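Alpha-fucosidase (Bifidobacterium bifidum, PDB 2EAB) probably hydrolyses alpha-1,2-L-fucosidic linkages, releasing fucose from glycans, this chain being the catalytic piece of a longer calcium-binding glycoside hydrolase of family 95. Local coordinates at residues Gly832-Thr840 against Gly889-Lys897. Residues are numbered along the deposited sequence; the frame is centred on the assembly and turned at random.
Sequences GKATEVRLT and GTTYTITKK
Val837 and Leu839 pair with Ile894 and Tyr892 in an antiparallel beta sheet of the family 95 C-terminal domain, where 836-840 and 890-896 run at 160° to each other as neighbouring strands. Four backbone hydrogen bonds fix the register: Val837 and Ile894 exchange one pair, Leu839 and Tyr892 the other, with Leu839 N to Tyr892 O at 2.8 Å. Three of the donors lie in the plane of the carbonyl they meet; Tyr892 N instead reaches Leu839 O from 36° above it. The same oxygen lies near the plane of the Tyr892 ring, 3.4 Å from CD2 at its edge.

Apolar contact marks the buried face, where CB of Val837 and CB of Ile894 stand 3.9 Å apart; Leu839 and Ile894 continue inward onto strand 847-851, packing the two sheets together.

On the other face, the Arg838 chain bends at chi3, laying one guanidinium face over Thr891 CG2, 3.6 Å from NH2. Glu836 extends with CG trans to its own N (chi1 -173°), bringing OE2 within 3.8 Å of Thr893 CG2. Replacing Glu836 by an alanine removes the whole arm beyond CB, which would probably uncover the Thr893 methyl and take a negative charge from this face.

Where the chain turns at Thr835, part of a classic bulge against Thr828, water takes over: one molecule links Ala834 O to Lys896 NZ, and a second joins Thr835 O to both N and NZ of Lys896. At the far end, OG1 of Thr840 and OG1 of Thr891 share a hydrogen bond of 2.7 Å.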
ATOM      1  N   GLY A 832      13.276  19.383 -21.275  1.00 11.65           N
ATOM      2  CA  GLY A 832      13.168  19.623 -19.840  1.00 11.29           C
ATOM      3  C   GLY A 832      12.124  20.630 -19.382  1.00 11.24           C
ATOM      4  O   GLY A 832      12.101  21.000 -18.206  1.00 11.32           O
ATOM      5  N   LYS A 833      11.260  21.081 -20.292  1.00 11.32           N
ATOM      6  CA  LYS A 833      10.255  22.098 -19.957  1.00 11.73           C
ATOM      7  C   LYS A 833       8.880  21.716 -20.481  1.00 10.78           C
ATOM      8  O   LYS A 833       8.759  21.194 -21.589  1.00 10.44           O
ATOM      9  CB  LYS A 833      10.633  23.464 -20.540  1.00 12.00           C
ATOM     10  CG  LYS A 833      12.001  24.000 -20.139  1.00 13.77           C
ATOM     11  CD  LYS A 833      12.387  25.205 -20.995  1.00 14.50           C
ATOM     12  CE  LYS A 833      12.811  24.803 -22.410  1.00 17.93           C
ATOM     13  NZ  LYS A 833      14.151  24.139 -22.453  1.00 19.72           N
ATOM     14  N   ALA A 834       7.849  22.002 -19.691  1.00 10.45           N
ATOM     15  CA  ALA A 834       6.471  21.719 -20.081  1.00 10.18           C
ATOM     16  C   ALA A 834       6.092  22.471 -21.351  1.00 10.26           C
ATOM     17  O   ALA A 834       6.367  23.669 -21.484  1.00 10.39           O
ATOM     18  CB  ALA A 834       5.510  22.078 -18.951  1.00 10.31           C
ATOM     19  N   THR A 835       5.466  21.756 -22.281  1.00 10.26           N
ATOM     20  CA  THR A 835       4.936  22.361 -23.500  1.00 10.83           C
ATOM     21  C   THR A 835       3.415  22.428 -23.464  1.00 10.94           C
ATOM     22  O   THR A 835       2.804  23.229 -24.175  1.00 11.36           O
ATOM     23  CB  THR A 835       5.374  21.590 -24.757  1.00 11.01           C
ATOM     24  OG1 THR A 835       4.972  20.220 -24.643  1.00 11.73           O
ATOM     25  CG2 THR A 835       6.884  21.666 -24.934  1.00 11.60           C
ATOM     26  N   GLU A 836       2.803  21.576 -22.646  1.00 10.81           N
ATOM     27  CA  GLU A 836       1.357  21.571 -22.494  1.00 11.53           C
ATOM     28  C   GLU A 836       0.974  20.969 -21.150  1.00 10.83           C
ATOM     29  O   GLU A 836       1.599  20.002 -20.691  1.00 11.38           O
ATOM     30  CB  GLU A 836       0.691  20.780 -23.627  1.00 11.57           C
ATOM     31  CG  GLU A 836      -0.830  20.862 -23.634  1.00 13.21           C
ATOM     32  CD  GLU A 836      -1.472  19.897 -24.611  1.00 13.61           C
ATOM     33  OE1 GLU A 836      -1.382  18.668 -24.400  1.00 16.11           O
ATOM     34  OE2 GLU A 836      -2.083  20.380 -25.586  1.00 17.44           O
ATOM     35  N   VAL A 837      -0.025  21.570 -20.511  1.00 10.19           N
ATOM     36  CA  VAL A 837      -0.698  20.948 -19.382  1.00  9.99           C
ATOM     37  C   VAL A 837      -2.177  20.874 -19.728  1.00  9.88           C
ATOM     38  O   VAL A 837      -2.747  21.841 -20.250  1.00  9.66           O
ATOM     39  CB  VAL A 837      -0.501  21.743 -18.070  1.00  9.86           C
ATOM     40  CG1 VAL A 837      -1.174  21.026 -16.904  1.00 10.46           C
ATOM     41  CG2 VAL A 837       0.979  21.949 -17.777  1.00 10.64           C
ATOM     42  N   ARG A 838      -2.781  19.720 -19.468  1.00  9.79           N
ATOM     43  CA  ARG A 838      -4.221  19.552 -19.587  1.00 10.55           C
ATOM     44  C   ARG A 838      -4.774  19.295 -18.195  1.00  9.70           C
ATOM     45  O   ARG A 838      -4.431  18.295 -17.553  1.00  9.86           O
ATOM     46  CB  ARG A 838      -4.560  18.413 -20.549  1.00 10.65           C
ATOM     47  CG  ARG A 838      -4.105  18.688 -21.982  1.00 12.07           C
ATOM     48  CD  ARG A 838      -4.531  17.596 -22.958  1.00 13.44           C
ATOM     49  NE  ARG A 838      -5.981  17.393 -22.979  1.00 18.35           N
ATOM     50  CZ  ARG A 838      -6.845  18.101 -23.706  1.00 20.39           C
ATOM     51  NH1 ARG A 838      -6.426  19.085 -24.493  1.00 22.28           N
ATOM     52  NH2 ARG A 838      -8.140  17.820 -23.639  1.00 21.63           N
ATOM     53  N   LEU A 839      -5.608  20.217 -17.723  1.00  9.19           N
ATOM     54  CA  LEU A 839      -6.133  20.173 -16.369  1.00  8.87           C
ATOM     55  C   LEU A 839      -7.643  20.009 -16.429  1.00  8.36           C
ATOM     56  O   LEU A 839      -8.357  20.944 -16.810  1.00  8.43           O
ATOM     57  CB  LEU A 839      -5.757  21.456 -15.618  1.00  8.98           C
ATOM     58  CG  LEU A 839      -6.108  21.497 -14.130  1.00  8.54           C
ATOM     59  CD1 LEU A 839      -5.077  20.721 -13.313  1.00  9.99           C
ATOM     60  CD2 LEU A 839      -6.211  22.939 -13.644  1.00  9.69           C
ATOM     61  N   THR A 840      -8.126  18.822 -16.080  1.00  8.27           N
ATOM     62  CA  THR A 840      -9.557  18.576 -16.056  1.00  8.29           C
ATOM     63  C   THR A 840     -10.060  18.808 -14.642  1.00  7.87           C
ATOM     64  O   THR A 840      -9.661  18.104 -13.708  1.00  8.11           O
ATOM     65  CB  THR A 840      -9.895  17.139 -16.484  1.00  8.39           C
ATOM     66  OG1 THR A 840      -9.296  16.862 -17.757  1.00  9.58           O
ATOM     67  CG2 THR A 840     -11.403  16.952 -16.574  1.00  9.28           C
ATOM     68  N   GLY A 889     -16.140  19.300 -14.997  1.00 10.08           N
ATOM     69  CA  GLY A 889     -16.339  18.703 -16.316  1.00 10.62           C
ATOM     70  C   GLY A 889     -15.510  19.336 -17.419  1.00 10.98           C
ATOM     71  O   GLY A 889     -15.418  18.789 -18.520  1.00 11.46           O
ATOM     72  N   THR A 890     -14.895  20.479 -17.123  1.00 10.79           N
ATOM     73  CA  THR A 890     -14.139  21.231 -18.126  1.00 10.73           C
ATOM     74  C   THR A 890     -12.638  20.948 -18.045  1.00 10.63           C
ATOM     75  O   THR A 890     -12.074  20.843 -16.952  1.00 10.52           O
ATOM     76  CB  THR A 890     -14.425  22.749 -18.014  1.00 10.84           C
ATOM     77  OG1 THR A 890     -15.838  22.974 -18.117  1.00 11.85           O
ATOM     78  CG2 THR A 890     -13.726  23.532 -19.120  1.00 11.02           C
ATOM     79  N   THR A 891     -12.013  20.799 -19.211  1.00 10.56           N
ATOM     80  CA  THR A 891     -10.568  20.661 -19.322  1.00 10.77           C
ATOM     81  C   THR A 891      -9.946  21.967 -19.813  1.00 11.00           C
ATOM     82  O   THR A 891     -10.383  22.556 -20.812  1.00 11.51           O
ATOM     83  CB  THR A 891     -10.173  19.478 -20.241  1.00 10.82           C
ATOM     84  OG1 THR A 891     -10.635  18.255 -19.661  1.00 10.97           O
ATOM     85  CG2 THR A 891      -8.663  19.392 -20.414  1.00 11.05           C
ATOM     86  N   TYR A 892      -8.920  22.403 -19.090  1.00 10.99           N
ATOM     87  CA  TYR A 892      -8.199  23.637 -19.381  1.00 11.20           C
ATOM     88  C   TYR A 892      -6.835  23.290 -19.935  1.00 11.58           C
ATOM     89  O   TYR A 892      -6.155  22.396 -19.422  1.00 12.37           O
ATOM     90  CB  TYR A 892      -8.090  24.489 -18.111  1.00 11.37           C
ATOM     91  CG  TYR A 892      -9.456  24.792 -17.560  1.00 10.70           C
ATOM     92  CD1 TYR A 892     -10.137  25.946 -17.942  1.00 10.79           C
ATOM     93  CD2 TYR A 892     -10.101  23.891 -16.715  1.00 10.44           C
ATOM     94  CE1 TYR A 892     -11.411  26.211 -17.472  1.00 10.92           C
ATOM     95  CE2 TYR A 892     -11.376  24.144 -16.244  1.00 11.31           C
ATOM     96  CZ  TYR A 892     -12.024  25.306 -16.622  1.00 11.20           C
ATOM     97  OH  TYR A 892     -13.290  25.551 -16.158  1.00 11.68           O
ATOM     98  N   THR A 893      -6.453  23.982 -21.001  1.00 11.58           N
ATOM     99  CA  THR A 893      -5.186  23.725 -21.656  1.00 11.82           C
ATOM    100  C   THR A 893      -4.231  24.884 -21.392  1.00 11.51           C
ATOM    101  O   THR A 893      -4.570  26.051 -21.627  1.00 11.76           O
ATOM    102  CB  THR A 893      -5.379  23.482 -23.170  1.00 12.07           C
ATOM    103  OG1 THR A 893      -6.339  22.436 -23.366  1.00 13.35           O
ATOM    104  CG2 THR A 893      -4.073  23.080 -23.831  1.00 13.22           C
ATOM    105  N   ILE A 894      -3.046  24.549 -20.891  1.00 10.95           N
ATOM    106  CA  ILE A 894      -2.048  25.538 -20.499  1.00 10.79           C
ATOM    107  C   ILE A 894      -0.824  25.389 -21.386  1.00 10.87           C
ATOM    108  O   ILE A 894      -0.234  24.309 -21.466  1.00 10.87           O
ATOM    109  CB  ILE A 894      -1.665  25.394 -19.007  1.00 10.66           C
ATOM    110  CG1 ILE A 894      -2.925  25.403 -18.128  1.00 10.81           C
ATOM    111  CG2 ILE A 894      -0.707  26.501 -18.592  1.00 10.45           C
ATOM    112  CD1 ILE A 894      -2.673  25.077 -16.666  1.00 10.80           C
ATOM    113  N   THR A 895      -0.465  26.477 -22.065  1.00 11.52           N
ATOM    114  CA  THR A 895       0.612  26.470 -23.056  1.00 12.04           C
ATOM    115  C   THR A 895       1.473  27.723 -22.923  1.00 12.55           C
ATOM    116  O   THR A 895       1.037  28.714 -22.346  1.00 12.37           O
ATOM    117  CB  THR A 895       0.045  26.421 -24.490  1.00 12.17           C
ATOM    118  OG1 THR A 895      -0.960  27.433 -24.635  1.00 12.25           O
ATOM    119  CG2 THR A 895      -0.558  25.053 -24.795  1.00 12.35           C
ATOM    120  N   LYS A 896       2.692  27.668 -23.460  1.00 13.30           N
ATOM    121  CA  LYS A 896       3.598  28.820 -23.453  1.00 15.04           C
ATOM    122  C   LYS A 896       3.004  29.996 -24.211  1.00 15.18           C
ATOM    123  O   LYS A 896       2.469  29.827 -25.312  1.00 15.43           O
ATOM    124  CB  LYS A 896       4.925  28.475 -24.121  1.00 15.09           C
ATOM    125  CG  LYS A 896       5.846  27.560 -23.348  1.00 16.48           C
ATOM    126  CD  LYS A 896       7.181  27.411 -24.082  1.00 16.97           C
ATOM    127  CE  LYS A 896       7.023  26.820 -25.486  1.00 19.19           C
ATOM    128  NZ  LYS A 896       6.463  25.435 -25.486  1.00 18.20           N
ATOM    129  N   LYS A 897       3.117  31.187 -23.632  1.00 15.58           N
ATOM    130  CA  LYS A 897       2.760  32.414 -24.341  1.00 16.20           C
ATOM    131  C   LYS A 897       3.737  32.663 -25.487  1.00 16.27           C
ATOM    132  O   LYS A 897       4.927  32.355 -25.382  1.00 16.65           O
ATOM    133  CB  LYS A 897       2.762  33.610 -23.393  1.00 16.49           C
ATOM    134  CG  LYS A 897       1.631  33.606 -22.378  1.00 17.41           C
ATOM    135  CD  LYS A 897       1.670  34.844 -21.493  1.00 19.84           C
ATOM    136  CE  LYS A 897       2.868  34.825 -20.555  1.00 20.86           C
ATOM    137  NZ  LYS A 897       3.031  36.123 -19.844  1.00 22.09           N
TER
HETATM  138  O   HOH W   1       8.224  24.667 -23.315  1.00 17.06           O
HETATM  139  O   HOH W   2       3.642  25.531 -25.225  1.00 14.44           O